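Local coordinates for protein putative Type I topoisomerase (Deinococcus radiodurans, PDB 3M4A) that binds DNA and, as a type IB topoisomerase, probably breaks one strand without ATP, lets the DNA pass and rejoins it, at residues 190-193 and 194-197; 231-234 and 235-239; 268-271 and 272-276; 328-331 and 332-335. All coordinates share one frame; numbering follows the deposited sequence.

Contact 1: residues 190-193 and 194-197. With nucleotides of chain B.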
loop_
_atom_site.group_PDB
_atom_site.type_symbol
_atom_site.label_atom_id
_atom_site.label_comp_id
_atom_site.label_asym_id
_atom_site.label_seq_id
_atom_site.Cartn_x
_atom_site.Cartn_y
_atom_site.Cartn_z
ATOM N N ALA A 190 17.280 -9.147 -3.514
ATOM C CA ALA A 190 18.628 -8.660 -3.848
ATOM C C ALA A 190 19.030 -7.440 -3.000
ATOM O O ALA A 190 20.160 -7.345 -2.497
ATOM C CB ALA A 190 18.691 -8.306 -5.320
ATOM N N ASN A 191 18.085 -6.520 -2.827
ATOM C CA ASN A 191 18.371 -5.299 -2.095
ATOM C C ASN A 191 18.335 -5.506 -0.587
ATOM O O ASN A 191 19.038 -4.810 0.139
ATOM C CB ASN A 191 17.457 -4.182 -2.525
ATOM C CG ASN A 191 17.878 -3.591 -3.853
ATOM O OD1 ASN A 191 18.835 -2.810 -3.917
ATOM N ND2 ASN A 191 17.188 -3.972 -4.924
ATOM N N MET A 192 17.557 -6.473 -0.109
ATOM C CA MET A 192 17.596 -6.813 1.312
ATOM C C MET A 192 18.994 -7.332 1.675
ATOM O O MET A 192 19.533 -7.022 2.747
ATOM C CB MET A 192 16.522 -7.842 1.658
ATOM C CG MET A 192 16.342 -8.093 3.132
ATOM S SD MET A 192 15.929 -6.590 4.031
ATOM C CE MET A 192 14.209 -6.388 3.584
ATOM N N GLN A 193 19.599 -8.119 0.779
ATOM C CA GLN A 193 20.969 -8.589 1.002
ATOM C C GLN A 193 21.929 -7.404 1.145
ATOM O O GLN A 193 22.784 -7.402 2.017
ATOM C CB GLN A 193 21.439 -9.515 -0.122
ATOM C CG GLN A 193 20.712 -10.848 -0.182
ATOM C CD GLN A 193 21.320 -11.967 0.671
ATOM O OE1 GLN A 193 22.100 -11.732 1.597
ATOM N NE2 GLN A 193 20.933 -13.210 0.357
ATOM N N LYS A 194 21.787 -6.413 0.275
ATOM C CA LYS A 194 22.604 -5.190 0.331
ATOM C C LYS A 194 22.390 -4.412 1.630
ATOM O O LYS A 194 23.351 -3.923 2.224
ATOM C CB LYS A 194 22.299 -4.269 -0.854
ATOM C CG LYS A 194 22.619 -4.833 -2.229
ATOM C CD LYS A 194 22.166 -3.838 -3.323
ATOM C CE LYS A 194 21.837 -4.524 -4.633
ATOM N NZ LYS A 194 21.061 -3.614 -5.546
ATOM N N LEU A 195 21.145 -4.289 2.080
ATOM C CA LEU A 195 20.876 -3.637 3.370
ATOM C C LEU A 195 21.553 -4.378 4.529
ATOM O O LEU A 195 22.134 -3.768 5.418
ATOM C CB LEU A 195 19.359 -3.496 3.626
ATOM C CG LEU A 195 18.621 -2.450 2.791
ATOM C CD1 LEU A 195 17.117 -2.632 2.880
ATOM C CD2 LEU A 195 18.980 -1.041 3.256
ATOM N N LEU A 196 21.464 -5.700 4.513
ATOM C CA LEU A 196 22.088 -6.528 5.551
ATOM C C LEU A 196 23.625 -6.483 5.544
ATOM O O LEU A 196 24.250 -6.804 6.550
ATOM C CB LEU A 196 21.589 -7.970 5.439
ATOM C CG LEU A 196 20.149 -8.132 5.915
ATOM C CD1 LEU A 196 19.476 -9.370 5.306
ATOM C CD2 LEU A 196 20.110 -8.155 7.454
ATOM N N ASP A 197 24.232 -6.061 4.438
ATOM C CA ASP A 197 25.685 -5.864 4.401
ATOM C C ASP A 197 26.156 -4.625 5.166
ATOM O O ASP A 197 27.346 -4.528 5.492
ATOM C CB ASP A 197 26.186 -5.784 2.957
ATOM C CG ASP A 197 26.223 -7.135 2.264
ATOM O OD1 ASP A 197 26.136 -8.190 2.932
ATOM O OD2 ASP A 197 26.360 -7.134 1.021
ATOM P P DG B 9 18.006 -3.628 -8.784
ATOM O OP1 DG B 9 18.147 -2.899 -7.488
ATOM O OP2 DG B 9 18.287 -5.076 -8.853
ATOM O "O5'" DG B 9 16.545 -3.413 -9.392
ATOM C "C5'" DG B 9 15.986 -2.127 -9.497
ATOM C "C4'" DG B 9 14.910 -2.086 -10.568
ATOM O "O4'" DG B 9 15.431 -2.325 -11.899
ATOM C "C3'" DG B 9 13.851 -3.172 -10.418
ATOM O "O3'" DG B 9 12.595 -2.606 -10.734
ATOM C "C2'" DG B 9 14.330 -4.312 -11.332
ATOM C "C1'" DG B 9 14.919 -3.548 -12.487
ATOM N N9 DG B 9 16.096 -4.092 -13.149
ATOM C C8 DG B 9 17.181 -4.648 -12.549
ATOM N N7 DG B 9 18.149 -4.975 -13.356
ATOM C C5 DG B 9 17.669 -4.601 -14.591
ATOM C C6 DG B 9 18.265 -4.697 -15.863
ATOM O O6 DG B 9 19.376 -5.132 -16.181
ATOM N N1 DG B 9 17.428 -4.200 -16.836
ATOM C C2 DG B 9 16.179 -3.670 -16.632
ATOM N N2 DG B 9 15.497 -3.226 -17.697
ATOM N N3 DG B 9 15.626 -3.548 -15.443
ATOM C C4 DG B 9 16.409 -4.066 -14.485
#
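Asn191 and Lys194 lie alongside each other on helix 186-196 and point the same way, and their polar ends meet the phosphate region of DG9 of chain B. The lysine chain runs extended beyond CG and brings NZ to 2.9 Å from Asn191 OD1. This hydrogen bond does not use an amide lone pair: NZ sits above the carbonyl plane, 51° out of it. The other arm of the same amide faces the DNA, where Asn191 ND2 donates to OP1 of DG9 of chain B over 2.9 Å in a nearly straight bond (173°). ND2 also donates to Thr187 O one turn earlier, so three bonds fix which way the amide is flipped. Lys194 NZ is itself 3.6 Å from OP1 of DG9 of chain B, where its positive charge probably favours the phosphate. With an alanine here instead of Lys194, Asn191 OD1 would probably lose this donor and the phosphate some of the positive charge nearby. On a different side of the helix the packing is apolar. Met192, in the conformer described, has CG anti to the backbone N (chi1 -171°) and 4.0 Å from Leu196 CD1, and Val162 of strand 160-163 touches both residues. Chemically, a neutral amide donates to the phosphate while the lysine bonded to its oxygen is likely to polarise it, making ND2 a somewhat stronger donor to the DNA.

Contact 2: residues 231-234 and 235-239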
loop_
_atom_site.group_PDB
_atom_site.type_symbol
_atom_site.label_atom_id
_atom_site.label_comp_id
_atom_site.label_asym_id
_atom_site.label_seq_id
_atom_site.Cartn_x
_atom_site.Cartn_y
_atom_site.Cartn_z
ATOM N N GLY A 231 -0.437 10.277 -1.766
ATOM C CA GLY A 231 -1.353 11.220 -1.089
ATOM C C GLY A 231 -2.509 11.620 -1.996
ATOM O O GLY A 231 -2.304 11.825 -3.178
ATOM N N PRO A 232 -3.739 11.735 -1.458
ATOM C CA PRO A 232 -4.160 11.711 -0.067
ATOM C C PRO A 232 -4.287 10.331 0.591
ATOM O O PRO A 232 -4.618 10.249 1.772
ATOM C CB PRO A 232 -5.539 12.378 -0.129
ATOM C CG PRO A 232 -6.062 11.988 -1.431
ATOM C CD PRO A 232 -4.891 11.921 -2.363
ATOM N N PHE A 233 -4.028 9.261 -0.149
ATOM C CA PHE A 233 -4.018 7.945 0.472
ATOM C C PHE A 233 -2.825 7.873 1.412
ATOM O O PHE A 233 -1.872 8.636 1.267
ATOM C CB PHE A 233 -3.985 6.843 -0.580
ATOM C CG PHE A 233 -5.149 6.889 -1.536
ATOM C CD1 PHE A 233 -6.412 6.471 -1.128
ATOM C CD2 PHE A 233 -4.995 7.372 -2.831
ATOM C CE1 PHE A 233 -7.497 6.508 -2.000
ATOM C CE2 PHE A 233 -6.081 7.426 -3.711
ATOM C CZ PHE A 233 -7.335 6.989 -3.299
ATOM N N THR A 234 -2.904 6.990 2.404
ATOM C CA THR A 234 -1.856 6.862 3.413
ATOM C C THR A 234 -1.398 5.415 3.551
ATOM O O THR A 234 -1.993 4.492 2.975
ATOM C CB THR A 234 -2.342 7.325 4.808
ATOM O OG1 THR A 234 -3.252 6.365 5.359
ATOM C CG2 THR A 234 -3.026 8.701 4.731
ATOM N N ALA A 235 -0.370 5.208 4.365
ATOM C CA ALA A 235 0.124 3.846 4.598
ATOM C C ALA A 235 -0.988 2.881 5.024
ATOM O O ALA A 235 -0.947 1.698 4.674
ATOM C CB ALA A 235 1.278 3.844 5.609
ATOM N N LYS A 236 -1.997 3.356 5.766
ATOM C CA LYS A 236 -3.069 2.473 6.228
ATOM C C LYS A 236 -3.851 1.866 5.070
ATOM O O LYS A 236 -4.369 0.744 5.172
ATOM C CB LYS A 236 -4.058 3.199 7.151
ATOM C CG LYS A 236 -5.098 2.263 7.738
ATOM C CD LYS A 236 -5.951 2.927 8.823
ATOM C CE LYS A 236 -6.644 1.878 9.681
ATOM N NZ LYS A 236 -7.397 0.860 8.887
ATOM N N ASP A 237 -3.958 2.611 3.974
ATOM C CA ASP A 237 -4.660 2.104 2.800
ATOM C C ASP A 237 -4.004 0.836 2.234
ATOM O O ASP A 237 -4.684 0.012 1.628
ATOM C CB ASP A 237 -4.792 3.183 1.724
ATOM C CG ASP A 237 -5.752 4.289 2.135
ATOM O OD1 ASP A 237 -6.953 3.984 2.288
ATOM O OD2 ASP A 237 -5.300 5.445 2.311
ATOM N N PHE A 238 -2.704 0.647 2.434
ATOM C CA PHE A 238 -2.075 -0.615 1.994
ATOM C C PHE A 238 -2.589 -1.807 2.798
ATOM O O PHE A 238 -2.682 -2.924 2.271
ATOM C CB PHE A 238 -0.558 -0.572 2.131
ATOM C CG PHE A 238 0.137 0.326 1.138
ATOM C CD1 PHE A 238 0.078 0.056 -0.227
ATOM C CD2 PHE A 238 0.886 1.404 1.576
ATOM C CE1 PHE A 238 0.727 0.862 -1.139
ATOM C CE2 PHE A 238 1.548 2.228 0.666
ATOM C CZ PHE A 238 1.469 1.952 -0.698
ATOM N N ARG A 239 -2.943 -1.576 4.063
ATOM C CA ARG A 239 -3.430 -2.656 4.916
ATOM C C ARG A 239 -4.899 -2.983 4.673
ATOM O O ARG A 239 -5.271 -4.147 4.661
ATOM C CB ARG A 239 -3.147 -2.360 6.391
ATOM C CG ARG A 239 -1.691 -2.639 6.727
ATOM C CD ARG A 239 -1.270 -2.040 8.052
ATOM N NE ARG A 239 -2.061 -2.554 9.181
ATOM C CZ ARG A 239 -1.864 -3.732 9.774
ATOM N NH1 ARG A 239 -0.921 -4.566 9.353
ATOM N NH2 ARG A 239 -2.622 -4.070 10.810
#
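Thr234 and Asp237 form a capping box at the start of helix 235-254, and its inner half is the tightly packed one. Thr234 N donates to Asp237 OD2 over 2.9 Å at 170°, meeting the anti lone pair, the one turned away from OD1. In return Asp237 N reaches Thr234 O at 2.9 Å, although it comes from above the carbonyl plane. Phe233 packs beside the carboxylate: its CB lies 3.5 Å from Asp237 OD2, and the same oxygen stands at the ring's edge, in plane, 3.8 Å from Phe233 CD1. Ring and carboxylate cross at about a right angle. Asp237 OD1 makes a salt bridge with Arg94, and Phe98 of the same helix, 91-113, meets the Phe233 ring edge-to-face. The outer half is looser. Thr234 OG1 stands between its own N and carbonyl carbon (chi1 73°) and from there accepts from Lys236 N, but at 3.3 Å and 138° this capping bond is long and bent. Thr234 and Lys236 are both exposed, and the lysine chain extends off in another direction. The chemistry is that of a first turn whose amides lack earlier carbonyls: a hydroxyl satisfies one of them, and a buried carboxylate, its charge probably offset by Arg94, accepts from Thr234 N and is likely to suit the positive end of the helix dipole.

Contact 3: residues 268-271 and 272-276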
loop_
_atom_site.group_PDB
_atom_site.type_symbol
_atom_site.label_atom_id
_atom_site.label_comp_id
_atom_site.label_asym_id
_atom_site.label_seq_id
_atom_site.Cartn_x
_atom_site.Cartn_y
_atom_site.Cartn_z
ATOM N N VAL A 268 -15.562 -17.196 8.295
ATOM C CA VAL A 268 -14.902 -17.191 9.617
ATOM C C VAL A 268 -13.423 -17.551 9.487
ATOM O O VAL A 268 -12.568 -16.836 10.015
ATOM C CB VAL A 268 -15.604 -18.158 10.620
ATOM C CG1 VAL A 268 -14.769 -18.343 11.895
ATOM C CG2 VAL A 268 -16.987 -17.639 10.951
ATOM N N ASP A 269 -13.117 -18.626 8.768
ATOM C CA ASP A 269 -11.732 -19.051 8.550
ATOM C C ASP A 269 -10.915 -17.972 7.836
ATOM O O ASP A 269 -9.749 -17.743 8.164
ATOM C CB ASP A 269 -11.671 -20.329 7.718
ATOM C CG ASP A 269 -12.119 -21.560 8.486
ATOM O OD1 ASP A 269 -12.072 -21.557 9.738
ATOM O OD2 ASP A 269 -12.488 -22.544 7.821
ATOM N N CYS A 270 -11.538 -17.336 6.850
ATOM C CA CYS A 270 -10.910 -16.256 6.087
ATOM C C CYS A 270 -10.519 -15.086 6.986
ATOM O O CYS A 270 -9.370 -14.636 6.947
ATOM C CB CYS A 270 -11.857 -15.798 4.977
ATOM S SG CYS A 270 -11.319 -14.382 4.006
ATOM N N VAL A 271 -11.461 -14.616 7.809
ATOM C CA VAL A 271 -11.207 -13.510 8.721
ATOM C C VAL A 271 -10.057 -13.832 9.669
ATOM O O VAL A 271 -9.213 -12.984 9.915
ATOM C CB VAL A 271 -12.476 -13.094 9.521
ATOM C CG1 VAL A 271 -12.134 -12.070 10.608
ATOM C CG2 VAL A 271 -13.526 -12.526 8.569
ATOM N N LYS A 272 -10.029 -15.057 10.177
ATOM C CA LYS A 272 -8.972 -15.448 11.104
ATOM C C LYS A 272 -7.601 -15.521 10.412
ATOM O O LYS A 272 -6.590 -15.158 11.011
ATOM C CB LYS A 272 -9.351 -16.745 11.828
ATOM C CG LYS A 272 -10.623 -16.575 12.660
ATOM C CD LYS A 272 -10.829 -17.665 13.697
ATOM C CE LYS A 272 -11.098 -19.009 13.049
ATOM N NZ LYS A 272 -11.771 -19.954 13.982
ATOM N N PHE A 273 -7.577 -15.938 9.145
ATOM C CA PHE A 273 -6.327 -16.020 8.374
ATOM C C PHE A 273 -5.779 -14.621 8.121
ATOM O O PHE A 273 -4.606 -14.358 8.343
ATOM C CB PHE A 273 -6.560 -16.757 7.048
ATOM C CG PHE A 273 -5.303 -17.197 6.358
ATOM C CD1 PHE A 273 -4.917 -18.530 6.366
ATOM C CD2 PHE A 273 -4.509 -16.282 5.662
ATOM C CE1 PHE A 273 -3.763 -18.942 5.732
ATOM C CE2 PHE A 273 -3.342 -16.689 5.006
ATOM C CZ PHE A 273 -2.963 -18.022 5.055
ATOM N N VAL A 274 -6.639 -13.726 7.649
ATOM C CA VAL A 274 -6.218 -12.355 7.373
ATOM C C VAL A 274 -5.849 -11.632 8.680
ATOM O O VAL A 274 -4.920 -10.815 8.713
ATOM C CB VAL A 274 -7.308 -11.593 6.575
ATOM C CG1 VAL A 274 -6.924 -10.119 6.362
ATOM C CG2 VAL A 274 -7.550 -12.286 5.246
ATOM N N ALA A 275 -6.590 -11.924 9.750
ATOM C CA ALA A 275 -6.320 -11.341 11.063
ATOM C C ALA A 275 -4.913 -11.685 11.525
ATOM O O ALA A 275 -4.206 -10.827 12.048
ATOM C CB ALA A 275 -7.342 -11.831 12.087
ATOM N N ASP A 276 -4.516 -12.933 11.317
ATOM C CA ASP A 276 -3.171 -13.376 11.645
ATOM C C ASP A 276 -2.109 -12.666 10.799
ATOM O O ASP A 276 -1.074 -12.239 11.303
ATOM C CB ASP A 276 -3.061 -14.885 11.470
ATOM C CG ASP A 276 -1.847 -15.443 12.150
ATOM O OD1 ASP A 276 -1.839 -15.484 13.401
ATOM O OD2 ASP A 276 -0.902 -15.808 11.433
#
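Lys272 overlaps Val268 one turn earlier on helix 260-278, the two side chains lying alongside and pointing the same way. In this conformer, one of two for the lysine, CE rests 3.9 Å from Val268 CG1. The bend at chi3 (-67°) folds the chain back over that methyl, and Lys272 CG packs 3.3 Å from Val268 O. The ammonium ends 4.5 Å from Asp269 OD1, beyond salt-bridge range; that carboxylate pairs instead with Lys265. The buried side is mainly apolar. Cys270 SG approaches Val274 CG2 loosely, at 4.5 Å, and the same methyl lies 3.4 Å from Cys270 O. Cys270 packs against Ala247, Tyr250 and Leu251 of helix 235-254, whereas Val271 meets Arg286 of helix 282-289 and Phe295 of helix 292-299. Ala275 CB lies 3.1 Å from Val271 O. Beneath the side chains four successive backbone bonds run from residue i+4 to residue i. Of these, Val274 N to Cys270 O is the straightest (173°, 3.0 Å). The exposed Phe273 ring meets that of Tyr250, the two planes inclined at about 40°. With Cys270, Val271, Val274 and Ala275 buried and Val268, Lys272 and Asp276 exposed, this is an amphipathic helix, laid by its apolar stripe on neighbouring helices of the largely helical catalytic core of type IB topoisomerases.

Contact 4: residues 328-331 and 332-335; sequences LKRM and LESE
The carboxylate of Glu333 is crossed obliquely by the aliphatic chain of Lys329: Lys329 CG stands 4.2 Å from Glu333 CD, and Lys329 CE lies 3.7 Å from Glu333 OE2. Arg330 approaches the other oxygen with its CG, 4.2 Å from Glu333 OE1; its chain then bends at chi3, the guanidinium plane lies 78° from the carboxylate, and NE makes a weak hydrogen bond to Tyr307 O. Neither cation makes a salt bridge with Glu333; Lys329 NZ stays 4.2 Å from Glu333 OE2. A leucine here in place of Glu333 would probably deprive Lys329, and more weakly Arg330, of this carboxylate's charge. Opposite in character is the buried side, where Leu328 CD1 meets Leu332 CG at 4.2 Å and both leucines pack on Trp241 of helix 235-254 and Ile294 of helix 292-299. Further along, Ser334 OG lies in the carbonyl plane of Met331 O, placed there by a chi1 of 71°, but the 2.5 Å between Ser334 OG and Met331 O is doubtfully short. Ser334 N is shared between Met331 O, at 3.1 Å, and, weakly, Arg330 O. Arg297 NE donates to Ser334 OG, and the same arginine makes a salt bridge with Glu335. Chemically, Glu333 without a salt bridge probably offers Lys329 and Arg330 only longer-range attraction, whereas Arg297 ties Ser334 and Glu335 to helix 292-299 by direct polar bonds.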
loop_
_atom_site.group_PDB
_atom_site.type_symbol
_atom_site.label_atom_id
_atom_site.label_comp_id
_atom_site.label_asym_id
_atom_site.label_seq_id
_atom_site.Cartn_x
_atom_site.Cartn_y
_atom_site.Cartn_z
ATOM N N LEU A 328 -9.808 -7.896 -8.244
ATOM C CA LEU A 328 -10.402 -7.221 -7.081
ATOM C C LEU A 328 -10.991 -5.849 -7.440
ATOM O O LEU A 328 -12.114 -5.496 -7.037
ATOM C CB LEU A 328 -9.379 -7.079 -5.943
ATOM C CG LEU A 328 -9.892 -6.348 -4.688
ATOM C CD1 LEU A 328 -11.081 -7.077 -4.086
ATOM C CD2 LEU A 328 -8.772 -6.209 -3.659
ATOM N N LYS A 329 -10.241 -5.072 -8.209
ATOM C CA LYS A 329 -10.724 -3.784 -8.652
ATOM C C LYS A 329 -12.058 -3.923 -9.364
ATOM O O LYS A 329 -12.982 -3.182 -9.082
ATOM C CB LYS A 329 -9.740 -3.108 -9.588
ATOM C CG LYS A 329 -10.100 -1.647 -9.809
ATOM C CD LYS A 329 -9.186 -0.942 -10.752
ATOM C CE LYS A 329 -9.536 0.542 -10.765
ATOM N NZ LYS A 329 -8.872 1.284 -11.867
ATOM N N ARG A 330 -12.128 -4.878 -10.280
ATOM C CA ARG A 330 -13.351 -5.117 -11.048
ATOM C C ARG A 330 -14.485 -5.615 -10.154
ATOM O O ARG A 330 -15.639 -5.200 -10.333
ATOM C CB ARG A 330 -13.070 -6.074 -12.193
ATOM C CG ARG A 330 -12.250 -5.421 -13.286
ATOM C CD ARG A 330 -11.901 -6.388 -14.391
ATOM N NE ARG A 330 -13.093 -6.936 -15.020
ATOM C CZ ARG A 330 -13.824 -6.316 -15.937
ATOM N NH1 ARG A 330 -13.499 -5.103 -16.374
ATOM N NH2 ARG A 330 -14.901 -6.918 -16.417
ATOM N N MET A 331 -14.165 -6.467 -9.175
ATOM C CA MET A 331 -15.187 -6.890 -8.199
ATOM C C MET A 331 -15.743 -5.705 -7.416
ATOM O O MET A 331 -16.969 -5.588 -7.241
ATOM C CB MET A 331 -14.642 -7.953 -7.243
ATOM C CG MET A 331 -15.657 -8.443 -6.236
ATOM S SD MET A 331 -14.950 -9.573 -5.019
ATOM C CE MET A 331 -14.978 -11.110 -5.912
ATOM N N LEU A 332 -14.871 -4.831 -6.922
ATOM C CA LEU A 332 -15.332 -3.655 -6.186
ATOM C C LEU A 332 -16.161 -2.741 -7.082
ATOM O O LEU A 332 -17.167 -2.176 -6.642
ATOM C CB LEU A 332 -14.174 -2.877 -5.585
ATOM C CG LEU A 332 -13.399 -3.618 -4.492
ATOM C CD1 LEU A 332 -12.161 -2.795 -4.109
ATOM C CD2 LEU A 332 -14.269 -3.909 -3.253
ATOM N N GLU A 333 -15.741 -2.608 -8.335
ATOM C CA GLU A 333 -16.491 -1.801 -9.303
ATOM C C GLU A 333 -17.926 -2.326 -9.538
ATOM O O GLU A 333 -18.822 -1.541 -9.880
ATOM C CB GLU A 333 -15.705 -1.655 -10.617
ATOM C CG GLU A 333 -14.516 -0.699 -10.462
ATOM C CD GLU A 333 -13.643 -0.573 -11.704
ATOM O OE1 GLU A 333 -13.547 -1.543 -12.499
ATOM O OE2 GLU A 333 -13.030 0.512 -11.864
ATOM N N SER A 334 -18.166 -3.617 -9.324
ATOM C CA SER A 334 -19.516 -4.156 -9.497
ATOM C C SER A 334 -20.519 -3.578 -8.488
ATOM O O SER A 334 -21.724 -3.610 -8.740
ATOM C CB SER A 334 -19.519 -5.685 -9.424
ATOM O OG SER A 334 -19.286 -6.153 -8.113
ATOM N N GLU A 335 -20.036 -3.064 -7.358
ATOM C CA GLU A 335 -20.921 -2.479 -6.348
ATOM C C GLU A 335 -21.522 -1.172 -6.875
ATOM O O GLU A 335 -22.689 -0.866 -6.614
ATOM C CB GLU A 335 -20.169 -2.248 -5.032
ATOM C CG GLU A 335 -21.044 -1.771 -3.844
ATOM C CD GLU A 335 -21.969 -2.838 -3.255
ATOM O OE1 GLU A 335 -21.962 -4.007 -3.685
ATOM O OE2 GLU A 335 -22.726 -2.491 -2.328
#

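How the contacts relate
From the N terminus the four contacts follow in series, none nesting in or crossing another. Each spans neighbouring residues, so none closes a long loop. Contact 1 lies near the end of helix 186-196, against strand 160-163 and the DNA. Contact 2, about 26 Å away between centres, turns the chain from helix 219-230 into helix 235-254, near the centre of the molecule. Contact 3 is on the next helix, 260-278, packed on helix 235-254, with its nearest atoms about 6 Å from contact 2. Contact 4, on helix 323-337, touches helices 91-113, 235-254 and 292-299; contacts 1 and 4 lie on opposite sides of the chain's centre. Helix 235-254 thus links contacts 2, 3 and 4.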